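PDB 4N5H: Esterase/lipase from Lactobacillus rhamnosus, which probably hydrolyses carboxylic ester bonds, and may also transfer acyl groups, as an esterase of the alpha/beta-hydrolase fold. Local coordinates for residues A[266-269]-A[270-274]. The protein carries 1 engineered substitution. Residues are numbered along the deposited sequence; the frame is centred on the assembly and turned at random.
Sequences KLWP and ASAGP. With IPA (isopropyl alcohol), chain B.
Just past strand 263-268, which pairs in parallel with strand 235-240 in the alpha/beta-hydrolase sheet, the chain folds into a short 3-10 turn, in which Ala272 N donates to Pro269 O at 2.9 Å and Gly273 N to Ala270 O at 3.0 Å. The first donor sits 51° out of the carbonyl plane. A water donates to Pro269 O and to Gly273 O, bridging the turn. The methyl of Ala272 points back at the strand end. With CG anti to the carbonyl carbon (chi1 -71°), Trp268 brings the edge of its indole to this methyl, CE3 to Ala272 CB at 3.6 Å. Pro269 CG touches Ser271 OG at 3.6 Å. An isopropyl alcohol, probably from the crystallisation liquor, sets its C3 over one indole face. Lys266 NZ donates to its O2 at 2.7 Å and is also salt-bridged to Glu292 and Glu296 of helix 288-311. Trp268 NE1 hydrogen-bonds Thr293 OG1, and Phe280 packs edge-to-face with the indole. With an alanine at Trp268, the Ala272 methyl would probably lose its aromatic neighbour and Thr293 its indole partner. The turn's shape thus rests mainly on two backbone bonds and a water, with light apolar contact from side chains.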
loop_
_atom_site.group_PDB
_atom_site.type_symbol
_atom_site.label_atom_id
_atom_site.label_comp_id
_atom_site.label_asym_id
_atom_site.label_seq_id
_atom_site.Cartn_x
_atom_site.Cartn_y
_atom_site.Cartn_z
ATOM N N LYS A 266 -26.571 19.625 -17.392
ATOM C CA LYS A 266 -25.616 18.760 -18.129
ATOM C C LYS A 266 -26.141 17.360 -17.946
ATOM O O LYS A 266 -25.706 16.635 -17.070
ATOM C CB LYS A 266 -24.169 18.909 -17.672
ATOM C CG LYS A 266 -23.169 18.006 -18.401
ATOM C CD LYS A 266 -22.622 18.584 -19.600
ATOM C CE LYS A 266 -21.422 17.799 -20.151
ATOM N NZ LYS A 266 -21.369 18.402 -21.506
ATOM N N LEU A 267 -27.129 16.983 -18.752
ATOM C CA LEU A 267 -27.819 15.679 -18.627
ATOM C C LEU A 267 -27.448 14.853 -19.821
ATOM O O LEU A 267 -27.751 15.240 -20.978
ATOM C CB LEU A 267 -29.327 15.912 -18.605
ATOM C CG LEU A 267 -29.822 16.564 -17.311
ATOM C CD1 LEU A 267 -31.207 17.150 -17.527
ATOM C CD2 LEU A 267 -29.817 15.587 -16.156
ATOM N N TRP A 268 -26.786 13.748 -19.591
ATOM C CA TRP A 268 -26.307 12.937 -20.659
ATOM C C TRP A 268 -27.473 12.095 -21.243
ATOM O O TRP A 268 -28.210 11.407 -20.495
ATOM C CB TRP A 268 -25.160 12.053 -20.108
ATOM C CG TRP A 268 -23.911 12.831 -19.818
ATOM C CD1 TRP A 268 -23.596 13.550 -18.674
ATOM C CD2 TRP A 268 -22.803 13.017 -20.729
ATOM N NE1 TRP A 268 -22.364 14.099 -18.814
ATOM C CE2 TRP A 268 -21.848 13.793 -20.042
ATOM C CE3 TRP A 268 -22.517 12.555 -22.026
ATOM C CZ2 TRP A 268 -20.657 14.172 -20.610
ATOM C CZ3 TRP A 268 -21.311 12.940 -22.599
ATOM C CH2 TRP A 268 -20.402 13.703 -21.898
ATOM N N PRO A 269 -27.521 11.991 -22.576
ATOM C CA PRO A 269 -28.528 11.095 -23.185
ATOM C C PRO A 269 -28.174 9.623 -23.071
ATOM O O PRO A 269 -26.990 9.238 -22.994
ATOM C CB PRO A 269 -28.508 11.545 -24.648
ATOM C CG PRO A 269 -27.155 11.983 -24.893
ATOM C CD PRO A 269 -26.646 12.633 -23.589
ATOM N N ALA A 270 -29.163 8.771 -23.177
ATOM C CA ALA A 270 -28.940 7.334 -23.129
ATOM C C ALA A 270 -27.969 6.856 -24.184
ATOM O O ALA A 270 -27.196 5.946 -23.949
ATOM C CB ALA A 270 -30.251 6.553 -23.205
ATOM N N SER A 271 -27.980 7.530 -25.320
ATOM C CA SER A 271 -27.088 7.211 -26.432
ATOM C C SER A 271 -25.626 7.396 -26.097
ATOM O O SER A 271 -24.751 6.794 -26.764
ATOM C CB SER A 271 -27.492 8.071 -27.663
ATOM O OG SER A 271 -27.330 9.437 -27.417
ATOM N N ALA A 272 -25.309 8.220 -25.085
ATOM C CA ALA A 272 -23.922 8.397 -24.644
ATOM C C ALA A 272 -23.390 7.231 -23.790
ATOM O O ALA A 272 -22.183 7.146 -23.458
ATOM C CB ALA A 272 -23.752 9.678 -23.833
ATOM N N GLY A 273 -24.205 6.251 -23.518
ATOM C CA GLY A 273 -23.713 4.978 -23.104
ATOM C C GLY A 273 -24.194 4.485 -21.711
ATOM O O GLY A 273 -24.510 5.269 -20.830
ATOM N N PRO A 274 -24.121 3.181 -21.485
ATOM C CA PRO A 274 -24.576 2.604 -20.282
ATOM C C PRO A 274 -23.647 2.830 -19.076
ATOM O O PRO A 274 -24.022 2.572 -17.908
ATOM C CB PRO A 274 -24.614 1.132 -20.645
ATOM C CG PRO A 274 -23.531 0.940 -21.602
ATOM C CD PRO A 274 -23.624 2.158 -22.438
HETATM C C1 IPA B . -23.429 15.934 -24.581
HETATM C C2 IPA B . -24.130 16.418 -23.276
HETATM C C3 IPA B . -23.893 15.561 -22.126
HETATM O O2 IPA B . -23.628 17.597 -22.697
HETATM O O HOH W 1 -25.979 7.632 -20.848
#